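Local coordinates for protein orotidine-5-phosphate decarboxylase/orotate phosphoribosyltransferase, putative (Ompdcase-oprtase, putative) (Leishmania infantum, PDB 3QW3) that probably catalyses, as the decarboxylase domain of a bifunctional UMP synthase, the conversion of orotidine 5'-phosphate to UMP, the last step of de novo UMP synthesis, at residues R13-V18 with D219-L224; V79-K84 with K101-H106; T193-V198 with G215-G220. One frame throughout, in Å; residues are numbered along the deposited sequence.

Contact 1: residues R13-V18 with D219-L224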
ATOM      1  N   ARG A  13      20.964  15.489 -17.757  1.00 17.09           N
ATOM      2  CA  ARG A  13      20.743  14.929 -19.091  1.00 17.04           C
ATOM      3  C   ARG A  13      19.278  14.628 -19.406  1.00 16.53           C
ATOM      4  O   ARG A  13      18.871  14.691 -20.567  1.00 16.47           O
ATOM      5  CB  ARG A  13      21.570  13.655 -19.265  1.00 17.74           C
ATOM      6  CG  ARG A  13      23.079  13.901 -19.316  1.00 19.76           C
ATOM      7  CD  ARG A  13      23.849  12.594 -19.207  1.00 22.55           C
ATOM      8  N   SER A  14      18.495  14.288 -18.382  1.00 15.71           N
ATOM      9  CA  SER A  14      17.153  13.742 -18.614  1.00 15.14           C
ATOM     10  C   SER A  14      16.243  13.853 -17.401  1.00 14.53           C
ATOM     11  O   SER A  14      16.716  13.790 -16.273  1.00 13.77           O
ATOM     12  CB  SER A  14      17.259  12.263 -18.990  1.00 15.75           C
ATOM     13  OG  SER A  14      15.981  11.717 -19.254  1.00 16.90           O
ATOM     14  N   LEU A  15      14.940  13.987 -17.649  1.00 13.52           N
ATOM     15  CA  LEU A  15      13.927  13.851 -16.590  1.00 13.58           C
ATOM     16  C   LEU A  15      13.007  12.651 -16.840  1.00 13.70           C
ATOM     17  O   LEU A  15      11.942  12.527 -16.215  1.00 13.75           O
ATOM     18  CB  LEU A  15      13.091  15.124 -16.462  1.00 13.58           C
ATOM     19  CG  LEU A  15      13.823  16.415 -16.085  1.00 13.55           C
ATOM     20  CD1 LEU A  15      12.830  17.564 -15.959  1.00 13.06           C
ATOM     21  CD2 LEU A  15      14.625  16.256 -14.791  1.00 13.32           C
ATOM     22  N   LEU A  16      13.414  11.781 -17.757  1.00 13.77           N
ATOM     23  CA  LEU A  16      12.593  10.634 -18.147  1.00 13.93           C
ATOM     24  C   LEU A  16      12.754   9.456 -17.189  1.00 14.28           C
ATOM     25  O   LEU A  16      13.858   8.970 -16.972  1.00 14.60           O
ATOM     26  CB  LEU A  16      12.926  10.205 -19.580  1.00 14.15           C
ATOM     27  CG  LEU A  16      12.153   9.016 -20.148  1.00 14.84           C
ATOM     28  CD1 LEU A  16      10.668   9.338 -20.263  1.00 15.77           C
ATOM     29  CD2 LEU A  16      12.732   8.620 -21.502  1.00 15.32           C
ATOM     30  N   CYS A  17      11.636   9.009 -16.621  1.00 14.27           N
ATOM     31  CA  CYS A  17      11.605   7.792 -15.810  1.00 14.79           C
ATOM     32  C   CYS A  17      10.993   6.684 -16.645  1.00 14.81           C
ATOM     33  O   CYS A  17       9.899   6.848 -17.185  1.00 15.90           O
ATOM     34  CB  CYS A  17      10.775   8.015 -14.552  1.00 14.38           C
ATOM     35  SG  CYS A  17      10.662   6.575 -13.469  1.00 15.21           S
ATOM     36  N   VAL A  18      11.705   5.572 -16.774  1.00 14.87           N
ATOM     37  CA  VAL A  18      11.240   4.465 -17.607  1.00 14.82           C
ATOM     38  C   VAL A  18      10.573   3.401 -16.734  1.00 15.08           C
ATOM     39  O   VAL A  18      11.215   2.781 -15.886  1.00 15.16           O
ATOM     40  CB  VAL A  18      12.387   3.840 -18.438  1.00 14.85           C
ATOM     41  CG1 VAL A  18      11.868   2.712 -19.326  1.00 14.75           C
ATOM     42  CG2 VAL A  18      13.103   4.911 -19.280  1.00 14.87           C
ATOM     43  N   ASP A 219      14.588  25.959 -10.971  1.00 20.74           N
ATOM     44  CA  ASP A 219      15.857  25.492 -11.534  1.00 19.74           C
ATOM     45  C   ASP A 219      15.695  24.696 -12.832  1.00 19.10           C
ATOM     46  O   ASP A 219      16.682  24.219 -13.396  1.00 19.00           O
ATOM     47  CB  ASP A 219      16.658  24.684 -10.499  1.00 19.84           C
ATOM     48  CG  ASP A 219      15.983  23.371 -10.101  1.00 19.41           C
ATOM     49  OD1 ASP A 219      14.771  23.203 -10.330  1.00 18.64           O
ATOM     50  OD2 ASP A 219      16.684  22.497  -9.552  1.00 20.07           O
ATOM     51  N   GLY A 220      14.455  24.546 -13.290  1.00 18.56           N
ATOM     52  CA  GLY A 220      14.171  23.762 -14.496  1.00 17.59           C
ATOM     53  C   GLY A 220      14.170  22.263 -14.242  1.00 17.28           C
ATOM     54  O   GLY A 220      14.241  21.466 -15.176  1.00 16.75           O
ATOM     55  N   SER A 221      14.066  21.883 -12.970  1.00 16.84           N
ATOM     56  CA  SER A 221      14.100  20.475 -12.567  1.00 16.95           C
ATOM     57  C   SER A 221      12.950  20.165 -11.597  1.00 16.75           C
ATOM     58  O   SER A 221      12.021  20.960 -11.463  1.00 16.66           O
ATOM     59  CB  SER A 221      15.458  20.149 -11.940  1.00 17.45           C
ATOM     60  OG  SER A 221      15.744  18.762 -12.010  1.00 18.28           O
ATOM     61  N   GLY A 222      13.002  19.004 -10.943  1.00 16.82           N
ATOM     62  CA  GLY A 222      12.015  18.674  -9.914  1.00 16.68           C
ATOM     63  C   GLY A 222      10.801  17.913 -10.414  1.00 16.98           C
ATOM     64  O   GLY A 222       9.836  17.731  -9.677  1.00 16.73           O
ATOM     65  N   MET A 223      10.841  17.478 -11.668  1.00 16.98           N
ATOM     66  CA  MET A 223       9.805  16.596 -12.192  1.00 17.58           C
ATOM     67  C   MET A 223      10.439  15.379 -12.813  1.00 17.60           C
ATOM     68  O   MET A 223      11.385  15.483 -13.596  1.00 17.17           O
ATOM     69  CB  MET A 223       8.936  17.303 -13.231  1.00 18.27           C
ATOM     70  CG  MET A 223       7.822  18.133 -12.646  1.00 21.20           C
ATOM     71  SD  MET A 223       6.929  18.872 -14.013  1.00 25.67           S
ATOM     72  CE  MET A 223       5.782  17.580 -14.478  1.00 24.76           C
ATOM     73  N   LEU A 224       9.915  14.219 -12.433  1.00 17.27           N
ATOM     74  CA  LEU A 224      10.367  12.954 -12.981  0.70 17.36           C
ATOM     75  C   LEU A 224       9.195  12.393 -13.771  1.00 17.64           C
ATOM     76  O   LEU A 224       8.182  11.971 -13.198  1.00 17.86           O
ATOM     77  CB  LEU A 224      10.782  11.989 -11.860  0.70 17.81           C
ATOM     78  CG  LEU A 224      12.169  11.339 -11.841  0.70 18.03           C
ATOM     79  CD1 LEU A 224      12.171  10.169 -10.852  0.70 15.04           C
ATOM     80  CD2 LEU A 224      12.677  10.892 -13.218  0.70 16.68           C
TER
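Leu-15 lays its whole side chain round the carbonyl of Met-223. Leu-15 CB approaches Met-223 O to 3.4 Å, and its methyls CD1 and CD2 both come to 3.5 Å from the same oxygen. The leucine can do this because CG stands beside its own backbone N and anti to its carbonyl carbon (chi1 -61°), which carries the fork alongside the other chain. Met-223 O is buried here and has no hydrogen-bond partner in the model. CD2 of Leu-15 also lies 3.9 Å from Ser-221 OG.

Leu-224 reaches back across the contact with one methyl. It was modelled in two conformations; in the one described, Leu-224 CD2 sits 3.5 Å from Leu-15 O and 3.7 Å from Cys-17 CB. Cysteine suits this place: it is slim, its CB packs on the leucine methyl, and its SG, anti to the backbone N, has a hydrogen-bond partner just beyond the segments. Ser-14 OG accepts from Leu-16 N at 3.0 Å, an ST turn leading into strand 16-20, and Asp-219 OD1 accepts from Ser-221 N, an Asx turn. Gly-222 has backbone angles that would jam a CB against the carbonyl O of Ser-221, so glycine is needed there; positive phi makes it the easy choice at Gly-220.

The two strands are parallel neighbours in the barrel sheet, joined by backbone bonds from Leu-15 and Cys-17 to Ile-225 and from Cys-17 to Val-227. Helix 237-253 packs on Leu-15 through Ile-248 and Arg-252, while strand 47-50 continues the sheet beyond strand 16-20, its Ala-47 touching both Cys-17 and Leu-224.

Contact 2: residues V79-K84 with K101-H106; sequences VVLDAK and KHLNAH
Leu-81 lies against two residues of segment 101-106: its CB meets Ala-105 CB at 4.0 Å, and its CD2 touches CD1 of Leu-103 at 3.9 Å. The two leucine side chains cross at about a right angle and meet through one methyl each. CG of Leu-81 is anti to the backbone N (chi1 -179°), which carries the fork out to Leu-103, while the short alanine side chain allows the backbones to come close.

The backbones are joined by one bond, from His-106 N to Val-79 O, 2.9 Å long. It lies in the carbonyl plane, with an N-H...O angle of 142°. Beside it, His-106 CD2 comes to 3.0 Å from Val-79 N, which sits obliquely to the ring. The two side chains meet through Val-79 CB, 3.8 Å from His-106 CD2, and through Val-79 CG2; the carbonyl oxygen of Val-79 lies at the ring edge.

This is the return leg of a beta-alpha-beta crossover of the TIM barrel: strand 80-85, helix 89-102, then strand 107-110 parallel to the first. Asn-104 turns the chain out of the helix with positive phi, a conformation asparagine tolerates better than most residues.

Leu-66 of helix 60-72 packs on both Leu-81 and Leu-103, and Phe-3 and Leu-6 of helix 3-11 touch His-106. Farther along strand 80-85, Asp-82 OD1 and Lys-84 NZ form a salt bridge of 2.8 Å. Lys-49 joins it through Asp-82, and Asp-87 of the second subunit through Lys-84, an array consistent with the charged active-site network of OMP decarboxylases, which is built across the dimer interface.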
ATOM      1  N   VAL A  79      16.695   3.635  -8.994  1.00 15.50           N
ATOM      2  CA  VAL A  79      15.531   2.782  -9.180  1.00 15.47           C
ATOM      3  C   VAL A  79      14.474   3.172  -8.155  1.00 14.92           C
ATOM      4  O   VAL A  79      14.746   3.227  -6.949  1.00 15.07           O
ATOM      5  CB  VAL A  79      15.908   1.291  -9.013  1.00 15.23           C
ATOM      6  CG1 VAL A  79      14.675   0.396  -9.058  1.00 15.69           C
ATOM      7  CG2 VAL A  79      16.906   0.864 -10.096  1.00 15.59           C
ATOM      8  N   VAL A  80      13.271   3.445  -8.649  1.00 14.35           N
ATOM      9  CA  VAL A  80      12.123   3.712  -7.800  1.00 14.31           C
ATOM     10  C   VAL A  80      11.240   2.465  -7.788  1.00 14.18           C
ATOM     11  O   VAL A  80      10.668   2.100  -8.809  1.00 14.06           O
ATOM     12  CB  VAL A  80      11.300   4.913  -8.327  1.00 14.27           C
ATOM     13  CG1 VAL A  80      10.093   5.175  -7.414  1.00 14.47           C
ATOM     14  CG2 VAL A  80      12.182   6.163  -8.451  1.00 14.33           C
ATOM     15  N   LEU A  81      11.144   1.793  -6.643  1.00 14.25           N
ATOM     16  CA  LEU A  81      10.255   0.646  -6.543  1.00 13.99           C
ATOM     17  C   LEU A  81       8.833   1.169  -6.358  1.00 13.95           C
ATOM     18  O   LEU A  81       8.527   1.793  -5.340  1.00 13.79           O
ATOM     19  CB  LEU A  81      10.664  -0.283  -5.390  1.00 14.44           C
ATOM     20  CG  LEU A  81       9.806  -1.540  -5.196  1.00 14.91           C
ATOM     21  CD1 LEU A  81       9.840  -2.466  -6.420  1.00 16.52           C
ATOM     22  CD2 LEU A  81      10.239  -2.299  -3.933  1.00 17.68           C
ATOM     23  N   ASP A  82       7.976   0.931  -7.350  1.00 13.58           N
ATOM     24  CA  ASP A  82       6.591   1.405  -7.267  1.00 13.72           C
ATOM     25  C   ASP A  82       5.735   0.379  -6.547  1.00 13.78           C
ATOM     26  O   ASP A  82       5.098  -0.476  -7.172  1.00 14.22           O
ATOM     27  CB  ASP A  82       6.007   1.740  -8.638  1.00 13.80           C
ATOM     28  CG  ASP A  82       4.774   2.632  -8.545  1.00 15.47           C
ATOM     29  OD1 ASP A  82       4.281   2.901  -7.422  1.00 14.07           O
ATOM     30  OD2 ASP A  82       4.288   3.074  -9.603  1.00 17.98           O
ATOM     31  N   ALA A  83       5.752   0.485  -5.224  1.00 13.50           N
ATOM     32  CA  ALA A  83       5.135  -0.487  -4.332  1.00 13.56           C
ATOM     33  C   ALA A  83       3.943   0.084  -3.560  1.00 14.06           C
ATOM     34  O   ALA A  83       3.142  -0.680  -3.014  1.00 14.45           O
ATOM     35  CB  ALA A  83       6.192  -1.012  -3.369  1.00 13.72           C
ATOM     36  N   LYS A  84       3.832   1.415  -3.524  1.00 13.65           N
ATOM     37  CA  LYS A  84       2.759   2.127  -2.819  1.00 14.02           C
ATOM     38  C   LYS A  84       2.438   1.484  -1.459  1.00 14.16           C
ATOM     39  O   LYS A  84       1.309   1.083  -1.181  1.00 14.43           O
ATOM     40  CB  LYS A  84       1.518   2.285  -3.717  1.00 13.66           C
ATOM     41  CG  LYS A  84       1.799   3.088  -5.000  1.00 13.63           C
ATOM     42  CD  LYS A  84       0.536   3.308  -5.838  1.00 13.63           C
ATOM     43  CE  LYS A  84       0.818   4.128  -7.110  1.00 15.67           C
ATOM     44  NZ  LYS A  84       1.630   3.381  -8.124  1.00 15.63           N
ATOM     45  N   LYS A 101      17.232  -2.380   1.269  1.00 20.46           N
ATOM     46  CA  LYS A 101      18.427  -3.181   1.560  1.00 21.41           C
ATOM     47  C   LYS A 101      18.447  -4.507   0.808  1.00 21.38           C
ATOM     48  O   LYS A 101      19.443  -4.847   0.174  1.00 22.40           O
ATOM     49  CB  LYS A 101      18.594  -3.394   3.069  1.00 21.93           C
ATOM     50  CG  LYS A 101      19.913  -4.073   3.448  1.00 24.44           C
ATOM     51  CD  LYS A 101      20.201  -3.972   4.938  1.00 27.85           C
ATOM     52  CE  LYS A 101      19.415  -4.997   5.743  1.00 30.33           C
ATOM     53  N   HIS A 102      17.356  -5.265   0.877  1.00 20.82           N
ATOM     54  CA  HIS A 102      17.307  -6.556   0.202  1.00 20.49           C
ATOM     55  C   HIS A 102      17.256  -6.412  -1.313  1.00 20.30           C
ATOM     56  O   HIS A 102      18.037  -7.046  -2.023  1.00 20.51           O
ATOM     57  CB  HIS A 102      16.140  -7.410   0.712  1.00 20.51           C
ATOM     58  CG  HIS A 102      16.206  -7.711   2.178  1.00 21.75           C
ATOM     59  ND1 HIS A 102      15.162  -8.299   2.863  1.00 22.10           N
ATOM     60  CD2 HIS A 102      17.185  -7.502   3.092  1.00 22.89           C
ATOM     61  CE1 HIS A 102      15.498  -8.441   4.134  1.00 22.89           C
ATOM     62  NE2 HIS A 102      16.719  -7.965   4.299  1.00 23.05           N
ATOM     63  N   LEU A 103      16.348  -5.571  -1.804  1.00 19.79           N
ATOM     64  CA  LEU A 103      16.205  -5.361  -3.246  1.00 19.92           C
ATOM     65  C   LEU A 103      17.140  -4.279  -3.783  1.00 20.11           C
ATOM     66  O   LEU A 103      17.378  -4.211  -4.997  1.00 20.18           O
ATOM     67  CB  LEU A 103      14.753  -5.036  -3.612  1.00 19.94           C
ATOM     68  CG  LEU A 103      13.729  -6.163  -3.456  1.00 19.98           C
ATOM     69  CD1 LEU A 103      12.312  -5.584  -3.528  1.00 20.27           C
ATOM     70  CD2 LEU A 103      13.930  -7.253  -4.495  1.00 19.68           C
ATOM     71  N   ASN A 104      17.658  -3.449  -2.877  1.00 20.18           N
ATOM     72  CA  ASN A 104      18.594  -2.358  -3.202  1.00 20.77           C
ATOM     73  C   ASN A 104      18.014  -1.324  -4.166  1.00 20.00           C
ATOM     74  O   ASN A 104      18.718  -0.788  -5.025  1.00 19.78           O
ATOM     75  CB  ASN A 104      19.935  -2.896  -3.729  1.00 21.79           C
ATOM     76  CG  ASN A 104      20.748  -3.597  -2.659  1.00 24.43           C
ATOM     77  OD1 ASN A 104      21.080  -3.014  -1.621  1.00 29.09           O
ATOM     78  ND2 ASN A 104      21.096  -4.848  -2.917  1.00 27.39           N
ATOM     79  N   ALA A 105      16.721  -1.054  -4.020  1.00 19.03           N
ATOM     80  CA  ALA A 105      16.104   0.071  -4.707  1.00 17.87           C
ATOM     81  C   ALA A 105      16.548   1.354  -4.013  1.00 17.28           C
ATOM     82  O   ALA A 105      16.928   1.329  -2.837  1.00 16.92           O
ATOM     83  CB  ALA A 105      14.582  -0.060  -4.690  1.00 17.94           C
ATOM     84  N   HIS A 106      16.514   2.467  -4.740  1.00 16.18           N
ATOM     85  CA  HIS A 106      16.950   3.753  -4.194  1.00 15.65           C
ATOM     86  C   HIS A 106      15.792   4.590  -3.657  1.00 14.84           C
ATOM     87  O   HIS A 106      16.003   5.582  -2.953  1.00 15.04           O
ATOM     88  CB  HIS A 106      17.727   4.540  -5.262  1.00 15.64           C
ATOM     89  CG  HIS A 106      18.781   3.733  -5.950  1.00 16.88           C
ATOM     90  ND1 HIS A 106      20.113   3.789  -5.598  1.00 20.84           N
ATOM     91  CD2 HIS A 106      18.699   2.843  -6.967  1.00 17.62           C
ATOM     92  CE1 HIS A 106      20.805   2.971  -6.370  1.00 19.55           C
ATOM     93  NE2 HIS A 106      19.971   2.389  -7.214  1.00 21.66           N
TER

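Contact 3: residues T193-V198 with G215-G220; sequences TLWFLV and GLRADG
One water oxygen accepts two hydrogen bonds across this contact, from Trp-195 NE1 at 2.8 Å and from Arg-217 NH2 at 3.0 Å, lying near the plane of both groups. It thus ties together two donors that cannot bond to each other. Arg-217 NH1 also donates directly to Thr-193 O over 2.9 Å, with an N-H...O angle of 154°. The rotation of the guanidinium is fixed as Arg-217 grips Asp-219 side-on, NE to OD1 at 3.2 Å and NH2 to OD2 at 2.8 Å, the latter through the syn lone pair. Arginine suits the spot because its flat group spreads several N-H donors. The bend at chi3 (-55°) turns that group back toward the indole.

Arg-217 CZ stands 4.5 Å from the centroid of the five-membered ring of Trp-195, an off-centre cation-pi contact. The planes are 67° apart, steeply tilted rather than stacked.

Gly-215 O lies 4.3 Å from Phe-196 CE2; a side chain on this residue would point at the Phe-196 ring, which suits glycine to the place. Arg-188 bonds to that oxygen and to Leu-194 O, and makes a cation-pi contact with the Phe-196 ring.

Arg-217 to Gly-220 form a type I turn, closed by Gly-220 N bonding to Arg-217 O. Such a helix-to-strand connection beside the start of the preceding parallel strand is characteristic of the N-terminal rim of a TIM barrel, where strands enter the sheet.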
ATOM      1  N   THR A 193       9.765  22.889  -3.458  1.00 21.11           N
ATOM      2  CA  THR A 193      11.082  22.258  -3.627  1.00 20.56           C
ATOM      3  C   THR A 193      11.070  20.750  -3.908  1.00 19.83           C
ATOM      4  O   THR A 193      12.074  20.196  -4.360  1.00 19.93           O
ATOM      5  CB  THR A 193      12.036  22.526  -2.429  1.00 20.95           C
ATOM      6  OG1 THR A 193      11.591  21.798  -1.276  1.00 21.84           O
ATOM      7  CG2 THR A 193      12.121  24.009  -2.107  1.00 21.12           C
ATOM      8  N   LEU A 194       9.953  20.079  -3.631  1.00 18.87           N
ATOM      9  CA  LEU A 194       9.941  18.619  -3.721  1.00 18.04           C
ATOM     10  C   LEU A 194       9.971  18.111  -5.154  1.00 17.55           C
ATOM     11  O   LEU A 194       9.405  18.729  -6.041  1.00 17.78           O
ATOM     12  CB  LEU A 194       8.723  18.033  -3.004  1.00 17.73           C
ATOM     13  CG  LEU A 194       8.538  18.408  -1.533  1.00 17.72           C
ATOM     14  CD1 LEU A 194       7.425  17.564  -0.950  1.00 16.69           C
ATOM     15  CD2 LEU A 194       9.825  18.235  -0.728  1.00 18.83           C
ATOM     16  N   TRP A 195      10.627  16.974  -5.360  1.00 17.34           N
ATOM     17  CA  TRP A 195      10.535  16.273  -6.637  1.00 17.23           C
ATOM     18  C   TRP A 195       9.155  15.655  -6.767  1.00 17.12           C
ATOM     19  O   TRP A 195       8.615  15.120  -5.788  1.00 17.13           O
ATOM     20  CB  TRP A 195      11.588  15.174  -6.726  1.00 17.34           C
ATOM     21  CG  TRP A 195      12.904  15.670  -7.208  1.00 18.28           C
ATOM     22  CD1 TRP A 195      13.894  16.249  -6.463  1.00 19.41           C
ATOM     23  CD2 TRP A 195      13.378  15.638  -8.556  1.00 17.57           C
ATOM     24  NE1 TRP A 195      14.966  16.570  -7.269  1.00 19.16           N
ATOM     25  CE2 TRP A 195      14.671  16.208  -8.560  1.00 18.63           C
ATOM     26  CE3 TRP A 195      12.835  15.178  -9.766  1.00 18.02           C
ATOM     27  CZ2 TRP A 195      15.430  16.334  -9.728  1.00 17.95           C
ATOM     28  CZ3 TRP A 195      13.593  15.307 -10.932  1.00 18.15           C
ATOM     29  CH2 TRP A 195      14.876  15.883 -10.898  1.00 17.39           C
ATOM     30  N   PHE A 196       8.587  15.743  -7.966  1.00 16.67           N
ATOM     31  CA  PHE A 196       7.331  15.055  -8.267  1.00 16.45           C
ATOM     32  C   PHE A 196       7.632  13.873  -9.178  1.00 16.57           C
ATOM     33  O   PHE A 196       8.396  14.001 -10.147  1.00 17.05           O
ATOM     34  CB  PHE A 196       6.319  15.958  -8.991  1.00 15.80           C
ATOM     35  CG  PHE A 196       5.883  17.190  -8.234  1.00 16.13           C
ATOM     36  CD1 PHE A 196       6.215  17.408  -6.896  1.00 14.94           C
ATOM     37  CD2 PHE A 196       5.076  18.127  -8.879  1.00 16.16           C
ATOM     38  CE1 PHE A 196       5.783  18.570  -6.238  1.00 15.99           C
ATOM     39  CE2 PHE A 196       4.635  19.280  -8.224  1.00 16.34           C
ATOM     40  CZ  PHE A 196       4.993  19.496  -6.905  1.00 16.08           C
ATOM     41  N   LEU A 197       7.039  12.726  -8.869  1.00 16.27           N
ATOM     42  CA  LEU A 197       7.019  11.605  -9.799  1.00 16.79           C
ATOM     43  C   LEU A 197       5.702  11.740 -10.536  1.00 17.33           C
ATOM     44  O   LEU A 197       4.638  11.742  -9.916  1.00 16.38           O
ATOM     45  CB  LEU A 197       7.111  10.272  -9.051  1.00 16.55           C
ATOM     46  CG  LEU A 197       6.970   8.981  -9.866  1.00 16.57           C
ATOM     47  CD1 LEU A 197       8.062   8.822 -10.924  1.00 16.48           C
ATOM     48  CD2 LEU A 197       6.962   7.771  -8.925  1.00 16.71           C
ATOM     49  N   VAL A 198       5.785  11.860 -11.861  1.00 18.16           N
ATOM     50  CA  VAL A 198       4.654  12.288 -12.679  1.00 19.91           C
ATOM     51  C   VAL A 198       4.290  11.206 -13.695  1.00 21.33           C
ATOM     52  O   VAL A 198       4.904  11.124 -14.765  1.00 21.46           O
ATOM     53  CB  VAL A 198       4.962  13.646 -13.378  1.00 19.64           C
ATOM     54  CG1 VAL A 198       3.771  14.140 -14.186  1.00 20.69           C
ATOM     55  CG2 VAL A 198       5.343  14.683 -12.342  1.00 19.84           C
ATOM     56  N   GLY A 215       4.601  22.211 -13.243  1.00 21.46           N
ATOM     57  CA  GLY A 215       5.293  21.443 -12.209  1.00 21.55           C
ATOM     58  C   GLY A 215       6.785  21.639 -12.026  1.00 21.40           C
ATOM     59  O   GLY A 215       7.321  21.296 -10.966  1.00 21.56           O
ATOM     60  N   LEU A 216       7.477  22.164 -13.039  1.00 20.82           N
ATOM     61  CA  LEU A 216       8.918  22.407 -12.901  1.00 20.71           C
ATOM     62  C   LEU A 216       9.232  23.452 -11.827  1.00 20.86           C
ATOM     63  O   LEU A 216       8.481  24.415 -11.639  1.00 21.39           O
ATOM     64  CB  LEU A 216       9.552  22.817 -14.234  1.00 20.53           C
ATOM     65  CG  LEU A 216       9.739  21.729 -15.296  1.00 19.79           C
ATOM     66  CD1 LEU A 216      10.181  22.346 -16.620  1.00 20.16           C
ATOM     67  CD2 LEU A 216      10.735  20.656 -14.848  1.00 18.60           C
ATOM     68  N   ARG A 217      10.344  23.251 -11.126  1.00 20.85           N
ATOM     69  CA  ARG A 217      10.845  24.229 -10.161  1.00 21.12           C
ATOM     70  C   ARG A 217      11.559  25.372 -10.885  1.00 21.54           C
ATOM     71  O   ARG A 217      11.735  25.331 -12.107  1.00 21.57           O
ATOM     72  CB  ARG A 217      11.799  23.560  -9.163  1.00 20.94           C
ATOM     73  CG  ARG A 217      11.219  22.355  -8.435  1.00 20.42           C
ATOM     74  CD  ARG A 217      12.212  21.742  -7.445  1.00 19.51           C
ATOM     75  NE  ARG A 217      13.494  21.392  -8.065  1.00 18.79           N
ATOM     76  CZ  ARG A 217      14.361  20.508  -7.575  1.00 19.80           C
ATOM     77  NH1 ARG A 217      14.084  19.846  -6.455  1.00 20.41           N
ATOM     78  NH2 ARG A 217      15.506  20.274  -8.215  1.00 18.88           N
ATOM     79  N   ALA A 218      11.975  26.380 -10.117  1.00 21.88           N
ATOM     80  CA  ALA A 218      12.736  27.522 -10.628  1.00 22.18           C
ATOM     81  C   ALA A 218      14.057  27.133 -11.306  1.00 21.82           C
ATOM     82  O   ALA A 218      14.575  27.884 -12.133  1.00 23.12           O
ATOM     83  CB  ALA A 218      12.992  28.528  -9.499  1.00 22.60           C
ATOM     84  N   ASP A 219      14.588  25.959 -10.971  1.00 20.74           N
ATOM     85  CA  ASP A 219      15.857  25.492 -11.534  1.00 19.74           C
ATOM     86  C   ASP A 219      15.695  24.696 -12.832  1.00 19.10           C
ATOM     87  O   ASP A 219      16.682  24.219 -13.396  1.00 19.00           O
ATOM     88  CB  ASP A 219      16.658  24.684 -10.499  1.00 19.84           C
ATOM     89  CG  ASP A 219      15.983  23.371 -10.101  1.00 19.41           C
ATOM     90  OD1 ASP A 219      14.771  23.203 -10.330  1.00 18.64           O
ATOM     91  OD2 ASP A 219      16.684  22.497  -9.552  1.00 20.07           O
ATOM     92  N   GLY A 220      14.455  24.546 -13.290  1.00 18.56           N
ATOM     93  CA  GLY A 220      14.171  23.762 -14.496  1.00 17.59           C
ATOM     94  C   GLY A 220      14.170  22.263 -14.242  1.00 17.28           C
ATOM     95  O   GLY A 220      14.241  21.466 -15.176  1.00 16.75           O
TER
HETATM   96  O   HOH W   1      17.163  18.273  -6.714  1.00 28.03           O

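In the fold
From the N terminus, strand 16-20 is the first of the barrel, and its partner, strand 223-227, comes near the end of the chain, so contact 1 closes a loop of some 200 residues, bringing the first and last barrel strands together. Contact 2 is nested inside that loop, a local closure within one beta-alpha-beta unit, its centre about 19 Å from that of contact 1. Contact 3 follows in series, another short closure, on the opposite side of the chain's centre from contact 2. It ends on the same stretch as contact 1, sharing Asp-219 and Gly-220. Probable backbone hydrogen bonds between Leu-224 and both Phe-196 and Val-198 join them, making strand 223-227 the link between strands 196-198 and 16-20.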